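Local atomic coordinates of extracellular ligand-binding receptor (Sphaerobacter thermophilus, PDB entry 4ZPJ), a protein that probably binds a small ligand outside the cell as the substrate-binding component of an ABC transporter of the leucine-binding protein family. Residues M195-A200 with E207-F212; Q234-Y239 with L267-E272; A255-G258 with D262-R265. One frame throughout, in Å; residues are numbered along the deposited sequence.

Interaction 1 (M195-A200 with E207-F212); sequences MVLHAA and EEMAAF
Strand 195-200 and helix 207-212 run nearly antiparallel, their axes at 158° and 8.6 Å apart at closest approach, with Leu197 and Met209 bringing their CA atoms nearest to each other. The helix lies against the face of the strand from which Met195, Leu197 and Ala199 project, and no hydrogen bond joins the two, so the contact is apolar packing. Leu197 sits in the middle, and its two methyls share the work. CD1 rests 3.5 Å from the backbone O of Met209 and also touches its CB, while CD2 comes obliquely to the Phe212 ring, 3.8 Å from CD1 of that ring. Met209, a selenomethionine as modelled, slides past Leu197 in the opposite direction; its CG lies beside the backbone N (chi1 -76°), and CG and SE run in over Leu197 CB and Ala199. That selenium lies 3.9 Å from Ala199 CB and equally near Ala199 N, so it rests against the strand backbone as well as the methyl.

Further back along the strand, Met195, also selenomethionine, crosses the Phe212 side chain at about a right angle. Its CE is 3.7 Å from Phe212 CE1, and its SE lies 5.1 Å from the ring centroid at the ring edge, a Met-aromatic contact. Phe212 reaches this spot because CG is anti to its backbone N (chi1 -163°).

All the touching residues are buried. The contact joins the first strand and the helix of a beta-alpha-beta unit completed by strand 222-229, whose Glu226 and Val228 also touch Met209. On the other flank, strand 252-256 contributes Phe254, which stacks on the Phe212 ring and packs against Met195 and Leu197.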
loop_
_atom_site.group_PDB
_atom_site.type_symbol
_atom_site.label_atom_id
_atom_site.label_comp_id
_atom_site.label_asym_id
_atom_site.label_seq_id
_atom_site.Cartn_x
_atom_site.Cartn_y
_atom_site.Cartn_z
HETATM N N MSE A 195 19.811 11.484 9.696
HETATM C CA MSE A 195 19.350 10.084 9.674
HETATM C C MSE A 195 20.092 9.244 8.683
HETATM O O MSE A 195 20.659 9.783 7.739
HETATM C CB MSE A 195 17.848 9.996 9.411
HETATM C CG MSE A 195 17.063 10.508 10.618
HETATM SE SE MSE A 195 15.143 10.193 10.538
HETATM C CE MSE A 195 15.155 8.234 10.179
ATOM N N VAL A 196 20.117 7.932 8.957
ATOM C CA VAL A 196 20.578 6.879 8.061
ATOM C C VAL A 196 19.382 6.164 7.473
ATOM O O VAL A 196 18.372 5.909 8.172
ATOM C CB VAL A 196 21.413 5.820 8.797
ATOM C CG1 VAL A 196 21.821 4.672 7.884
ATOM C CG2 VAL A 196 22.671 6.454 9.343
ATOM N N LEU A 197 19.500 5.810 6.199
ATOM C CA LEU A 197 18.445 5.094 5.498
ATOM C C LEU A 197 18.904 3.700 5.117
ATOM O O LEU A 197 20.040 3.505 4.709
ATOM C CB LEU A 197 18.075 5.831 4.217
ATOM C CG LEU A 197 17.645 7.284 4.270
ATOM C CD1 LEU A 197 17.165 7.731 2.891
ATOM C CD2 LEU A 197 16.534 7.409 5.293
ATOM N N HIS A 198 17.991 2.751 5.191
ATOM C CA HIS A 198 18.281 1.423 4.813
ATOM C C HIS A 198 17.125 0.780 4.111
ATOM O O HIS A 198 15.988 0.959 4.534
ATOM C CB HIS A 198 18.630 0.619 6.067
ATOM C CG HIS A 198 18.596 -0.848 5.858
ATOM N ND1 HIS A 198 19.546 -1.500 5.110
ATOM C CD2 HIS A 198 17.720 -1.792 6.273
ATOM C CE1 HIS A 198 19.288 -2.790 5.114
ATOM N NE2 HIS A 198 18.178 -2.992 5.796
ATOM N N ALA A 199 17.394 0.046 3.035
ATOM C CA ALA A 199 16.353 -0.714 2.350
ATOM C C ALA A 199 16.828 -1.949 1.684
ATOM O O ALA A 199 18.001 -2.064 1.329
ATOM C CB ALA A 199 15.688 0.139 1.290
ATOM N N ALA A 200 15.885 -2.852 1.437
ATOM C CA ALA A 200 16.127 -3.962 0.539
ATOM C C ALA A 200 16.435 -3.363 -0.821
ATOM O O ALA A 200 15.871 -2.322 -1.189
ATOM C CB ALA A 200 14.898 -4.846 0.443
ATOM N N GLU A 207 12.789 3.818 -4.113
ATOM C CA GLU A 207 11.738 4.845 -4.165
ATOM C C GLU A 207 11.291 5.233 -2.782
ATOM O O GLU A 207 10.988 6.411 -2.561
ATOM C CB GLU A 207 10.554 4.388 -5.007
ATOM C CG GLU A 207 10.919 4.177 -6.496
ATOM C CD GLU A 207 9.746 3.800 -7.393
ATOM O OE1 GLU A 207 8.584 3.660 -6.900
ATOM O OE2 GLU A 207 9.993 3.666 -8.618
ATOM N N GLU A 208 11.225 4.264 -1.855
ATOM C CA GLU A 208 10.924 4.553 -0.430
ATOM C C GLU A 208 12.017 5.382 0.265
ATOM O O GLU A 208 11.718 6.292 1.069
ATOM C CB GLU A 208 10.770 3.276 0.325
ATOM C CG GLU A 208 9.524 2.474 -0.032
ATOM C CD GLU A 208 8.326 2.727 0.910
ATOM O OE1 GLU A 208 8.517 3.393 1.973
ATOM O OE2 GLU A 208 7.215 2.199 0.601
HETATM N N MSE A 209 13.284 5.085 -0.044
HETATM C CA MSE A 209 14.397 5.880 0.504
HETATM C C MSE A 209 14.289 7.311 0.006
HETATM O O MSE A 209 14.417 8.278 0.783
HETATM C CB MSE A 209 15.780 5.281 0.198
HETATM C CG MSE A 209 15.985 4.105 1.133
HETATM SE SE MSE A 209 17.836 3.406 1.112
HETATM C CE MSE A 209 18.105 3.240 -0.809
ATOM N N ALA A 210 14.021 7.458 -1.284
ATOM C CA ALA A 210 13.950 8.773 -1.909
ATOM C C ALA A 210 12.805 9.592 -1.389
ATOM O O ALA A 210 12.926 10.801 -1.267
ATOM C CB ALA A 210 13.847 8.627 -3.421
ATOM N N ALA A 211 11.696 8.947 -1.041
ATOM C CA ALA A 211 10.529 9.666 -0.596
ATOM C C ALA A 211 10.778 10.119 0.832
ATOM O O ALA A 211 10.433 11.233 1.203
ATOM C CB ALA A 211 9.286 8.797 -0.722
ATOM N N PHE A 212 11.429 9.263 1.617
ATOM C CA PHE A 212 11.755 9.605 2.980
ATOM C C PHE A 212 12.750 10.756 3.048
ATOM O O PHE A 212 12.563 11.681 3.808
ATOM C CB PHE A 212 12.300 8.416 3.749
ATOM C CG PHE A 212 12.266 8.612 5.238
ATOM C CD1 PHE A 212 13.280 9.312 5.892
ATOM C CD2 PHE A 212 11.183 8.144 5.990
ATOM C CE1 PHE A 212 13.248 9.511 7.254
ATOM C CE2 PHE A 212 11.164 8.312 7.365
ATOM C CZ PHE A 212 12.192 9.005 7.996
#

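Interaction 2 (Q234-Y239 with L267-E272); sequences QDFGPY and LVQYQE. With ZN (zinc ion), chain F.
Gln269 sends its side chain out from helix 261-272 with CG anti to the carbonyl carbon (chi1 -61°) and the chain extended beyond it (chi2 177°), which carries the amide to the backbone of Gln234 and Phe236. Both ends of that amide are used. NE2 donates to Gln234 O at 2.9 Å in a nearly straight bond (172°), with the acceptor lying in the amide plane. OE1 takes the backbone N-H of Phe236 at 2.8 Å on an in-plane lone pair. The same oxygen sits 3.3 Å from Phe236 CB, near the plane of the ring and at its edge.

Beside this, Asp235 OD2 binds a zinc ion at 1.8 Å, a short distance for such a bond, and OD1 accepts a weak capping bond from Gly237 N at 2.9 Å, at the turn leading into helix 237-246. A leucine in place of Gln269 would probably leave Gln234 O and Phe236 N without their mates and the loop freer to shift.

Donor meets acceptor and acceptor meets donor, so the two bonds fix which way round the amide lies and tie the loop before one helix to the flank of the next.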
loop_
_atom_site.group_PDB
_atom_site.type_symbol
_atom_site.label_atom_id
_atom_site.label_comp_id
_atom_site.label_asym_id
_atom_site.label_seq_id
_atom_site.Cartn_x
_atom_site.Cartn_y
_atom_site.Cartn_z
ATOM N N GLN A 234 19.921 -13.153 4.745
ATOM C CA GLN A 234 19.718 -14.008 5.878
ATOM C C GLN A 234 20.425 -13.417 7.116
ATOM O O GLN A 234 19.832 -13.284 8.185
ATOM C CB GLN A 234 20.327 -15.363 5.542
ATOM C CG GLN A 234 19.484 -16.526 5.997
ATOM C CD GLN A 234 18.232 -16.687 5.166
ATOM O OE1 GLN A 234 18.247 -16.491 3.951
ATOM N NE2 GLN A 234 17.140 -17.041 5.817
ATOM N N ASP A 235 21.698 -13.057 6.942
ATOM C CA ASP A 235 22.530 -12.462 8.005
ATOM C C ASP A 235 22.519 -10.964 7.779
ATOM O O ASP A 235 23.165 -10.473 6.863
ATOM C CB ASP A 235 24.018 -13.004 7.955
ATOM C CG ASP A 235 24.912 -12.499 9.158
ATOM O OD1 ASP A 235 24.330 -11.762 10.039
ATOM O OD2 ASP A 235 26.199 -12.831 9.257
ATOM N N PHE A 236 21.823 -10.228 8.629
ATOM C CA PHE A 236 21.807 -8.743 8.505
ATOM C C PHE A 236 22.998 -8.104 9.268
ATOM O O PHE A 236 23.304 -6.924 9.071
ATOM C CB PHE A 236 20.453 -8.123 8.900
ATOM C CG PHE A 236 19.446 -8.123 7.781
ATOM C CD1 PHE A 236 19.546 -7.216 6.732
ATOM C CD2 PHE A 236 18.404 -9.040 7.751
ATOM C CE1 PHE A 236 18.640 -7.243 5.681
ATOM C CE2 PHE A 236 17.476 -9.055 6.705
ATOM C CZ PHE A 236 17.595 -8.161 5.673
ATOM N N GLY A 237 23.651 -8.893 10.120
ATOM C CA GLY A 237 24.958 -8.524 10.763
ATOM C C GLY A 237 25.788 -7.468 10.037
ATOM O O GLY A 237 26.045 -6.400 10.565
ATOM N N PRO A 238 26.194 -7.751 8.795
ATOM C CA PRO A 238 27.113 -6.805 8.155
ATOM C C PRO A 238 26.443 -5.476 7.893
ATOM O O PRO A 238 27.051 -4.441 8.126
ATOM C CB PRO A 238 27.517 -7.525 6.846
ATOM C CG PRO A 238 27.255 -8.989 7.130
ATOM C CD PRO A 238 25.978 -8.940 7.956
ATOM N N TYR A 239 25.186 -5.503 7.464
ATOM C CA TYR A 239 24.455 -4.267 7.140
ATOM C C TYR A 239 24.155 -3.485 8.401
ATOM O O TYR A 239 24.187 -2.286 8.375
ATOM C CB TYR A 239 23.196 -4.581 6.349
ATOM C CG TYR A 239 23.569 -5.406 5.155
ATOM C CD1 TYR A 239 24.123 -4.806 4.026
ATOM C CD2 TYR A 239 23.484 -6.790 5.188
ATOM C CE1 TYR A 239 24.554 -5.575 2.946
ATOM C CE2 TYR A 239 23.917 -7.573 4.111
ATOM C CZ TYR A 239 24.443 -6.961 2.991
ATOM O OH TYR A 239 24.873 -7.720 1.928
ATOM N N LEU A 267 14.213 -6.835 11.609
ATOM C CA LEU A 267 13.786 -6.269 12.896
ATOM C C LEU A 267 14.262 -7.103 14.032
ATOM O O LEU A 267 14.781 -6.587 15.006
ATOM C CB LEU A 267 12.273 -6.118 12.965
ATOM C CG LEU A 267 11.865 -4.878 12.195
ATOM C CD1 LEU A 267 10.385 -4.839 11.952
ATOM C CD2 LEU A 267 12.331 -3.647 12.940
ATOM N N VAL A 268 14.170 -8.413 13.894
ATOM C CA VAL A 268 14.527 -9.281 14.994
ATOM C C VAL A 268 16.035 -9.133 15.237
ATOM O O VAL A 268 16.473 -9.105 16.387
ATOM C CB VAL A 268 14.149 -10.786 14.716
ATOM C CG1 VAL A 268 14.972 -11.744 15.571
ATOM C CG2 VAL A 268 12.660 -11.067 14.955
ATOM N N GLN A 269 16.830 -9.031 14.178
ATOM C CA GLN A 269 18.290 -8.988 14.365
ATOM C C GLN A 269 18.729 -7.601 14.811
ATOM O O GLN A 269 19.703 -7.434 15.543
ATOM C CB GLN A 269 19.045 -9.444 13.114
ATOM C CG GLN A 269 18.726 -10.903 12.722
ATOM C CD GLN A 269 19.415 -11.338 11.428
ATOM O OE1 GLN A 269 20.376 -10.724 10.974
ATOM N NE2 GLN A 269 18.911 -12.383 10.827
ATOM N N TYR A 270 17.973 -6.613 14.409
ATOM C CA TYR A 270 18.195 -5.262 14.894
ATOM C C TYR A 270 18.108 -5.232 16.413
ATOM O O TYR A 270 18.933 -4.601 17.058
ATOM C CB TYR A 270 17.223 -4.293 14.237
ATOM C CG TYR A 270 17.569 -2.848 14.426
ATOM C CD1 TYR A 270 18.438 -2.187 13.530
ATOM C CD2 TYR A 270 17.048 -2.125 15.471
ATOM C CE1 TYR A 270 18.752 -0.846 13.682
ATOM C CE2 TYR A 270 17.343 -0.778 15.619
ATOM C CZ TYR A 270 18.186 -0.146 14.725
ATOM O OH TYR A 270 18.506 1.169 14.909
ATOM N N GLN A 271 17.193 -5.984 16.991
ATOM C CA GLN A 271 17.072 -5.996 18.428
ATOM C C GLN A 271 18.079 -6.906 19.069
ATOM O O GLN A 271 18.726 -6.546 20.027
ATOM C CB GLN A 271 15.686 -6.457 18.819
ATOM C CG GLN A 271 15.481 -6.616 20.311
ATOM C CD GLN A 271 14.271 -7.488 20.593
ATOM O OE1 GLN A 271 14.067 -8.535 19.963
ATOM N NE2 GLN A 271 13.463 -7.058 21.535
ATOM N N GLU A 272 18.211 -8.105 18.533
ATOM C CA GLU A 272 19.141 -9.092 19.084
ATOM C C GLU A 272 20.599 -8.634 19.072
ATOM O O GLU A 272 21.351 -8.940 19.980
ATOM C CB GLU A 272 18.998 -10.435 18.337
ATOM C CG GLU A 272 17.689 -11.131 18.673
ATOM C CD GLU A 272 17.555 -12.512 18.057
ATOM O OE1 GLU A 272 18.214 -12.810 17.030
ATOM O OE2 GLU A 272 16.758 -13.309 18.610
HETATM ZN ZN ZN F . 27.062 -12.447 10.814
#

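Interaction 3 (A255-G258 with D262-R265); sequences AFHG and DAIR
His257 and Gly258 meet Asp262 and Ala263 at the short loop of a beta-alpha-beta unit, where strand 252-256 gives way to helix 261-272 on the way to strand 281-283 of the parallel sheet. The touching is done mainly by CB atoms. His257 CB lies 4.0 Å from Asp262 CB and 3.9 Å from Ala263 CB, while the carbonyl O of Gly258 comes within 3.3 Å of the Ala263 methyl. The imidazole, its CG placed beside the backbone N (chi1 -59°), has Asp262 O over one face, offset toward the rim, and stands perpendicular to the Asp262 carboxylate.

In the next shell the polar ends are held from outside. His257 ND1 is hydrogen-bonded to Asp287 OD2 and its NE2 to His198 NE2, which together fix the rotation of the ring. Ser260 OG bonds to both His257 O and Ala263 N, tying the loop to the first residues of the helix. The Asp262 carboxylate is shared: OD2 accepts from Gly232 N, while OD1 forms a salt bridge to Arg265 NH2 one turn further along the helix. Gly258 adopts a positive phi (80°), a backbone shape that glycine takes easily but in which a CB would collide with the carbonyl O of His257, and its N lies over the centre of the Phe256 ring, 3.4 Å above the plane.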
loop_
_atom_site.group_PDB
_atom_site.type_symbol
_atom_site.label_atom_id
_atom_site.label_comp_id
_atom_site.label_asym_id
_atom_site.label_seq_id
_atom_site.Cartn_x
_atom_site.Cartn_y
_atom_site.Cartn_z
ATOM N N ALA A 255 14.151 2.231 7.928
ATOM C CA ALA A 255 14.336 0.986 7.166
ATOM C C ALA A 255 13.049 0.443 6.509
ATOM O O ALA A 255 11.939 0.409 7.125
ATOM C CB ALA A 255 14.901 -0.073 8.059
ATOM N N PHE A 256 13.210 0.015 5.258
ATOM C CA PHE A 256 12.142 -0.618 4.469
ATOM C C PHE A 256 12.577 -1.910 3.802
ATOM O O PHE A 256 13.623 -1.961 3.156
ATOM C CB PHE A 256 11.679 0.337 3.378
ATOM C CG PHE A 256 10.837 -0.306 2.336
ATOM C CD1 PHE A 256 11.424 -0.909 1.217
ATOM C CD2 PHE A 256 9.458 -0.289 2.448
ATOM C CE1 PHE A 256 10.643 -1.510 0.241
ATOM C CE2 PHE A 256 8.657 -0.894 1.470
ATOM C CZ PHE A 256 9.256 -1.495 0.362
ATOM N N HIS A 257 11.758 -2.950 3.946
ATOM C CA HIS A 257 11.949 -4.224 3.249
ATOM C C HIS A 257 10.692 -4.720 2.625
ATOM O O HIS A 257 10.712 -5.737 1.965
ATOM C CB HIS A 257 12.405 -5.301 4.211
ATOM C CG HIS A 257 13.669 -4.977 4.892
ATOM N ND1 HIS A 257 13.724 -4.160 6.009
ATOM C CD2 HIS A 257 14.944 -5.277 4.570
ATOM C CE1 HIS A 257 14.983 -4.027 6.377
ATOM N NE2 HIS A 257 15.744 -4.662 5.496
ATOM N N GLY A 258 9.581 -4.029 2.815
ATOM C CA GLY A 258 8.284 -4.586 2.407
ATOM C C GLY A 258 7.831 -5.566 3.468
ATOM O O GLY A 258 8.528 -5.837 4.421
ATOM N N ASP A 262 12.364 -10.879 4.847
ATOM C CA ASP A 262 13.441 -9.898 5.043
ATOM C C ASP A 262 13.128 -8.948 6.252
ATOM O O ASP A 262 13.992 -8.638 7.120
ATOM C CB ASP A 262 13.661 -9.060 3.767
ATOM C CG ASP A 262 14.432 -9.812 2.667
ATOM O OD1 ASP A 262 14.727 -11.022 2.825
ATOM O OD2 ASP A 262 14.788 -9.182 1.632
ATOM N N ALA A 263 11.895 -8.488 6.310
ATOM C CA ALA A 263 11.523 -7.510 7.329
ATOM C C ALA A 263 11.548 -8.102 8.714
ATOM O O ALA A 263 12.019 -7.448 9.649
ATOM C CB ALA A 263 10.199 -6.891 7.006
ATOM N N ILE A 264 11.108 -9.350 8.815
ATOM C CA ILE A 264 11.106 -10.097 10.060
ATOM C C ILE A 264 12.547 -10.331 10.528
ATOM O O ILE A 264 12.876 -10.012 11.712
ATOM C CB ILE A 264 10.384 -11.449 9.930
ATOM C CG1 ILE A 264 8.909 -11.254 9.584
ATOM C CG2 ILE A 264 10.532 -12.278 11.223
ATOM C CD1 ILE A 264 8.193 -12.536 9.146
ATOM N N ARG A 265 13.393 -10.845 9.618
ATOM C CA ARG A 265 14.819 -11.104 9.971
ATOM C C ARG A 265 15.565 -9.779 10.328
ATOM O O ARG A 265 16.342 -9.723 11.282
ATOM C CB ARG A 265 15.542 -11.889 8.843
ATOM C CG ARG A 265 15.142 -13.366 8.745
ATOM C CD ARG A 265 16.093 -14.131 7.787
ATOM N NE ARG A 265 16.042 -13.470 6.470
ATOM C CZ ARG A 265 15.116 -13.685 5.515
ATOM N NH1 ARG A 265 14.185 -14.639 5.666
ATOM N NH2 ARG A 265 15.146 -12.969 4.384
#

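Overall arrangement
The three contacts lie within one lobe, on and around its parallel sheet. Interactions 1 and 3 use neighbouring strands, joined where Phe256 N and His198 O, and Ala200 N and Phe256 O, each pair at 3.0 Å; His198 NE2 also meets His257 NE2 at 3.0 Å. Interactions 2 and 3 share helix 261-272, with centres about 10 Å apart, and interaction 3 is nested within the chain loop that interaction 2 closes. Phe236 bridges them, its CE2 3.5 Å from Asp262 O and its CE1 3.9 Å from His257 NE2. Zinc ions lie nearby: one on Asp235 in interaction 2, another about 7 Å from the Met209 side chain, probably the one held by Asp201 and His206.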